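Side-chain contacts in aminotransferase class-III (Ochrobactrum anthropi, PDB 5GHG), which probably transfers amino groups between amines and carbonyl compounds as an omega-transaminase, using the pyridoxal phosphate cofactor, bound here in its aminated form: residues Val42-Val45 with Ser46-Tyr50; Gln435-Thr438 with Met439-Leu443. The protein carries 1 engineered substitution. All blocks are in the same frame, centred on the assembly; numbering follows the deposited sequence.

Contact 1 of 2, residues Val42-Val45 with Ser46-Tyr50; sequences VEDV and SGKRY
The carboxylate of Asp-44, first residue of the turn, takes up the Ser-46 hydroxyl and the Lys-48 amide. Tucking CG between N and C of its backbone (chi1 65°) turns OD1 toward both. Ser-46 OG donates to Asp-44 OD1 at 2.8 Å, on the syn side but out of the carboxylate plane. Lys-48 N reaches Asp-44 OD1 at 2.9 Å from the opposite face; Ser-46 N bonds weakly. The Tyr-50 hydroxyl lies near Asp-44 OD2, but its modelled place makes that bond doubtful. An alanine here would probably leave both donors without this shared acceptor and the turn less firmly set.

The backbone makes a beta hairpin of strands 41-44 and 49-52, closed by a type I turn with a G1 beta bulge: Gly-47 N meets Asp-44 O at 2.8 Å and Asp-44 N binds Lys-48 O. At the positive phi of Gly-47 (97°) a beta carbon would collide with Ser-46 O, calling for glycine. Val-42 and Tyr-50, an antiparallel hydrogen-bonded pair, both pack on Ile-415.

In the non-hydrogen-bonded pair Glu-43 and Arg-49, Glu-43 OE1 lies at the guanidinium edge, a long salt bridge at 3.7 Å to Arg-49 NH2, the two planes 71° apart; Arg-49 NH1 pairs with Asp-38.

Contact 2 of 2, residues Gln435-Thr438 with Met439-Leu443; sequences QVDT and MVSAL
Ser-441 OG stands anti to its own carbonyl carbon (chi1 -63°), which turns the hydroxyl back along the helix to Asp-437. Ser-441 OG donates to Asp-437 O at 3.0 Å, from above the carbonyl plane, while Ser-441 N donates to the same oxygen from the opposite face. One carbonyl thus holds both the amide and the hydroxyl of the residue four positions on.

The side chains of this pair are joined through water: with Asp-437 CG swung away from the backbone N (chi1 178°), the carboxylate is placed for one molecule that donates to Asp-437 OD2 at 3.0 Å and to Ser-441 OG at 2.8 Å. Arg-361 of helix 347-363 reaches both residues, with a salt bridge to Asp-437 OD1 and a hydrogen bond to Ser-441 OG, and so ties the two helices together.

The adjoining apolar side is built by Val-436, Val-440 and Met-439. Val-440 CG2 comes to 3.5 Å from Val-436 O and to 4.5 Å from Val-436 CG1, a loose methyl contact. Met-439 extends as far as SD and then bends, its CE 4.0 Å from Gln-435 O; its side chain packs on Ile-51 and Phe-425.

Bonds from the amides of Met-439, Val-440 and Ala-442 to the carbonyls of Gln-435, Val-436 and Thr-438 complete the i to i+4 ladder of an amphipathic alpha-helix, packed against helix 347-363 and the sheet strands 49-52 and 422-425.

Near the N terminus, contact 1 closes the tight hairpin between strands 41-44 and 49-52, next to strand 32-38 in a mixed sheet. The chain then builds the second, largely parallel sheet before returning to the first through strands 371-377, 380-385, 414-419 and 422-425. Contact 2 follows in helix 433-455, where it closes successive helical turns. The two are in series, neither nesting nor crossing. Their centres are 18 Å apart and their nearest atoms about 8 Å, without touching. Yet the hairpin and helix belong together: Thr-438 packs on Ile-51, just beyond Tyr-50, and Gln-435 NE2 is hydrogen-bonded to Tyr-41 OH, just before Val-42.

Contact 1 of 2, residues Val42-Val45 with Ser46-Tyr50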
ATOM      1  N   VAL B  42      -9.541   6.790  23.228  1.00  2.07           N
ATOM      2  CA  VAL B  42      -9.527   7.850  22.249  1.00  2.28           C
ATOM      3  C   VAL B  42     -10.653   8.810  22.597  1.00  3.69           C
ATOM      4  O   VAL B  42     -11.608   8.464  23.298  1.00  3.09           O
ATOM      5  CB  VAL B  42      -9.687   7.351  20.792  1.00  2.79           C
ATOM      6  CG1 VAL B  42      -8.491   6.504  20.374  1.00  3.81           C
ATOM      7  CG2 VAL B  42     -10.962   6.578  20.616  1.00  3.54           C
ATOM      8  N   GLU B  43     -10.533  10.025  22.088  1.00  3.96           N
ATOM      9  CA  GLU B  43     -11.483  11.095  22.357  1.00  5.14           C
ATOM     10  C   GLU B  43     -11.885  11.713  21.018  1.00  4.68           C
ATOM     11  O   GLU B  43     -11.021  12.032  20.204  1.00  5.11           O
ATOM     12  CB  GLU B  43     -10.847  12.104  23.295  1.00  8.64           C
ATOM     13  CG  GLU B  43     -11.576  13.390  23.496  1.00 11.98           C
ATOM     14  CD  GLU B  43     -10.777  14.345  24.393  1.00 25.17           C
ATOM     15  OE1 GLU B  43     -10.223  13.872  25.418  1.00 25.85           O
ATOM     16  OE2 GLU B  43     -10.680  15.538  24.040  1.00 33.17           O
ATOM     17  N   ASP B  44     -13.185  11.849  20.782  1.00  4.55           N
ATOM     18  CA  ASP B  44     -13.631  12.465  19.546  1.00  5.26           C
ATOM     19  C   ASP B  44     -13.597  13.986  19.670  1.00  7.69           C
ATOM     20  O   ASP B  44     -13.334  14.541  20.746  1.00  6.20           O
ATOM     21  CB  ASP B  44     -15.024  11.963  19.157  1.00  5.43           C
ATOM     22  CG  ASP B  44     -16.120  12.364  20.146  1.00 10.21           C
ATOM     23  OD1 ASP B  44     -15.983  13.391  20.849  1.00 13.27           O
ATOM     24  OD2 ASP B  44     -17.143  11.644  20.210  1.00 10.58           O
ATOM     25  N   VAL B  45     -13.851  14.672  18.549  1.00  6.82           N
ATOM     26  CA  VAL B  45     -13.709  16.130  18.540  1.00  7.68           C
ATOM     27  C   VAL B  45     -14.747  16.812  19.428  1.00  9.48           C
ATOM     28  O   VAL B  45     -14.601  17.994  19.748  1.00 12.27           O
ATOM     29  CB  VAL B  45     -13.806  16.707  17.122  1.00  6.43           C
ATOM     30  CG1 VAL B  45     -12.670  16.214  16.249  1.00  7.17           C
ATOM     31  CG2 VAL B  45     -15.173  16.389  16.514  1.00  7.27           C
ATOM     32  N   SER B  46     -15.797  16.108  19.825  1.00  8.33           N
ATOM     33  CA  SER B  46     -16.752  16.669  20.770  1.00 10.52           C
ATOM     34  C   SER B  46     -16.342  16.455  22.218  1.00 11.30           C
ATOM     35  O   SER B  46     -17.024  16.930  23.115  1.00 10.26           O
ATOM     36  CB  SER B  46     -18.152  16.084  20.529  1.00 13.63           C
ATOM     37  OG  SER B  46     -18.313  14.872  21.262  1.00 22.27           O
ATOM     38  N   GLY B  47     -15.243  15.753  22.459  1.00  7.21           N
ATOM     39  CA  GLY B  47     -14.740  15.534  23.801  1.00  9.01           C
ATOM     40  C   GLY B  47     -15.133  14.218  24.430  1.00  8.39           C
ATOM     41  O   GLY B  47     -14.661  13.914  25.530  1.00  7.11           O
ATOM     42  N   LYS B  48     -15.991  13.433  23.787  1.00  7.89           N
ATOM     43  CA  LYS B  48     -16.384  12.148  24.362  1.00  8.39           C
ATOM     44  C   LYS B  48     -15.219  11.169  24.301  1.00  7.71           C
ATOM     45  O   LYS B  48     -14.523  11.085  23.279  1.00  6.85           O
ATOM     46  CB  LYS B  48     -17.584  11.578  23.625  1.00 12.40           C
ATOM     47  CG  LYS B  48     -18.892  12.325  23.869  1.00 24.32           C
ATOM     48  CD  LYS B  48     -20.026  11.679  23.057  1.00 30.72           C
ATOM     49  CE  LYS B  48     -19.881  10.142  22.979  1.00 32.83           C
ATOM     50  NZ  LYS B  48     -20.069   9.434  24.288  1.00 38.90           N
ATOM     51  N   ARG B  49     -15.020  10.420  25.388  1.00  6.79           N
ATOM     52  CA  ARG B  49     -13.951   9.428  25.477  1.00  9.22           C
ATOM     53  C   ARG B  49     -14.495   8.008  25.373  1.00  5.56           C
ATOM     54  O   ARG B  49     -15.601   7.711  25.824  1.00  4.99           O
ATOM     55  CB  ARG B  49     -13.158   9.596  26.771  1.00 12.28           C
ATOM     56  CG  ARG B  49     -12.322  10.875  26.763  1.00 15.67           C
ATOM     57  CD  ARG B  49     -11.795  11.219  28.152  1.00 21.78           C
ATOM     58  NE  ARG B  49     -10.877  10.205  28.661  1.00 22.14           N
ATOM     59  CZ  ARG B  49      -9.594  10.120  28.329  1.00 24.64           C
ATOM     60  NH1 ARG B  49      -8.831   9.177  28.869  1.00 26.80           N
ATOM     61  NH2 ARG B  49      -9.077  10.960  27.456  1.00 26.32           N
ATOM     62  N   TYR B  50     -13.703   7.128  24.763  1.00  3.99           N
ATOM     63  CA  TYR B  50     -14.086   5.738  24.537  1.00  3.83           C
ATOM     64  C   TYR B  50     -12.918   4.818  24.824  1.00  4.74           C
ATOM     65  O   TYR B  50     -11.765   5.159  24.530  1.00  3.46           O
ATOM     66  CB  TYR B  50     -14.490   5.487  23.081  1.00  4.06           C
ATOM     67  CG  TYR B  50     -15.468   6.470  22.500  1.00  5.24           C
ATOM     68  CD1 TYR B  50     -15.037   7.705  22.015  1.00  5.08           C
ATOM     69  CD2 TYR B  50     -16.820   6.163  22.429  1.00  5.61           C
ATOM     70  CE1 TYR B  50     -15.934   8.609  21.469  1.00  7.42           C
ATOM     71  CE2 TYR B  50     -17.727   7.061  21.888  1.00  7.68           C
ATOM     72  CZ  TYR B  50     -17.274   8.277  21.405  1.00  8.47           C
ATOM     73  OH  TYR B  50     -18.160   9.162  20.867  1.00 11.08           O
TER

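Contact 2 of 2, residues Gln435-Thr438 with Met439-Leu443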
ATOM      1  N   GLN B 435      -9.694  -2.387  33.492  1.00  6.51           N
ATOM      2  CA  GLN B 435     -10.226  -1.897  32.223  1.00  5.70           C
ATOM      3  C   GLN B 435     -10.926  -3.014  31.452  1.00  4.57           C
ATOM      4  O   GLN B 435     -11.939  -2.775  30.792  1.00  3.41           O
ATOM      5  CB  GLN B 435      -9.094  -1.273  31.413  1.00  5.86           C
ATOM      6  CG  GLN B 435      -8.585   0.027  32.003  1.00  5.04           C
ATOM      7  CD  GLN B 435      -7.253   0.497  31.415  1.00  6.46           C
ATOM      8  OE1 GLN B 435      -6.390  -0.309  31.070  1.00  3.90           O
ATOM      9  NE2 GLN B 435      -7.087   1.810  31.300  1.00  5.43           N
ATOM     10  N   VAL B 436     -10.387  -4.235  31.514  1.00  4.18           N
ATOM     11  CA  VAL B 436     -11.081  -5.366  30.923  1.00  4.86           C
ATOM     12  C   VAL B 436     -12.448  -5.540  31.574  1.00  5.64           C
ATOM     13  O   VAL B 436     -13.448  -5.802  30.897  1.00  4.49           O
ATOM     14  CB  VAL B 436     -10.245  -6.656  31.076  1.00  4.34           C
ATOM     15  CG1 VAL B 436     -11.105  -7.880  30.769  1.00  3.92           C
ATOM     16  CG2 VAL B 436      -9.019  -6.604  30.170  1.00  4.51           C
ATOM     17  N   ASP B 437     -12.494  -5.400  32.906  1.00  5.13           N
ATOM     18  CA  ASP B 437     -13.744  -5.518  33.635  1.00  7.66           C
ATOM     19  C   ASP B 437     -14.748  -4.457  33.191  1.00  6.71           C
ATOM     20  O   ASP B 437     -15.926  -4.755  32.969  1.00  6.84           O
ATOM     21  CB  ASP B 437     -13.471  -5.404  35.139  1.00  8.22           C
ATOM     22  CG  ASP B 437     -14.737  -5.459  35.961  1.00 20.18           C
ATOM     23  OD1 ASP B 437     -15.536  -6.389  35.743  1.00 18.07           O
ATOM     24  OD2 ASP B 437     -14.933  -4.569  36.804  1.00 30.47           O
ATOM     25  N   THR B 438     -14.297  -3.211  33.069  1.00  5.05           N
ATOM     26  CA  THR B 438     -15.166  -2.142  32.592  1.00  7.33           C
ATOM     27  C   THR B 438     -15.709  -2.438  31.192  1.00  6.66           C
ATOM     28  O   THR B 438     -16.894  -2.246  30.926  1.00  5.43           O
ATOM     29  CB  THR B 438     -14.386  -0.817  32.589  1.00  8.41           C
ATOM     30  OG1 THR B 438     -13.982  -0.538  33.925  1.00 10.93           O
ATOM     31  CG2 THR B 438     -15.235   0.328  32.082  1.00  8.59           C
ATOM     32  N   MET B 439     -14.853  -2.923  30.294  1.00  3.98           N
ATOM     33  CA  MET B 439     -15.264  -3.203  28.919  1.00  4.88           C
ATOM     34  C   MET B 439     -16.340  -4.294  28.865  1.00  5.12           C
ATOM     35  O   MET B 439     -17.356  -4.151  28.177  1.00  4.87           O
ATOM     36  CB  MET B 439     -14.024  -3.595  28.100  1.00  6.24           C
ATOM     37  CG  MET B 439     -14.241  -3.933  26.638  1.00  8.30           C
ATOM     38  SD  MET B 439     -12.648  -4.538  25.967  1.00 13.90           S
ATOM     39  CE  MET B 439     -11.559  -3.466  26.840  1.00 14.41           C
ATOM     40  N   VAL B 440     -16.131  -5.388  29.594  1.00  5.67           N
ATOM     41  CA  VAL B 440     -17.080  -6.495  29.536  1.00  4.52           C
ATOM     42  C   VAL B 440     -18.386  -6.132  30.242  1.00  5.17           C
ATOM     43  O   VAL B 440     -19.466  -6.536  29.807  1.00  5.10           O
ATOM     44  CB  VAL B 440     -16.467  -7.778  30.100  1.00  6.94           C
ATOM     45  CG1 VAL B 440     -17.522  -8.871  30.177  1.00  9.00           C
ATOM     46  CG2 VAL B 440     -15.287  -8.236  29.221  1.00  6.03           C
ATOM     47  N   SER B 441     -18.313  -5.366  31.332  1.00  4.24           N
ATOM     48  CA  SER B 441     -19.543  -4.898  31.958  1.00  6.96           C
ATOM     49  C   SER B 441     -20.347  -4.003  31.012  1.00  5.87           C
ATOM     50  O   SER B 441     -21.583  -4.020  31.049  1.00  6.43           O
ATOM     51  CB  SER B 441     -19.247  -4.162  33.264  1.00  8.29           C
ATOM     52  OG  SER B 441     -18.649  -5.034  34.196  1.00 11.91           O
ATOM     53  N   ALA B 442     -19.681  -3.227  30.167  1.00  3.18           N
ATOM     54  CA  ALA B 442     -20.414  -2.424  29.190  1.00  4.31           C
ATOM     55  C   ALA B 442     -21.104  -3.312  28.151  1.00  4.83           C
ATOM     56  O   ALA B 442     -22.216  -3.008  27.694  1.00  4.24           O
ATOM     57  CB  ALA B 442     -19.490  -1.429  28.498  1.00  3.57           C
ATOM     58  N   LEU B 443     -20.452  -4.402  27.756  1.00  3.74           N
ATOM     59  CA  LEU B 443     -21.095  -5.333  26.848  1.00  3.71           C
ATOM     60  C   LEU B 443     -22.308  -5.990  27.499  1.00  4.04           C
ATOM     61  O   LEU B 443     -23.366  -6.104  26.882  1.00  3.92           O
ATOM     62  CB  LEU B 443     -20.106  -6.387  26.372  1.00  3.47           C
ATOM     63  CG  LEU B 443     -20.704  -7.499  25.515  1.00  3.41           C
ATOM     64  CD1 LEU B 443     -21.313  -6.936  24.220  1.00  2.97           C
ATOM     65  CD2 LEU B 443     -19.660  -8.562  25.235  1.00  4.25           C
TER
HETATM   66  O   HOH W   1     -17.492  -3.246  36.049  1.00 34.20           O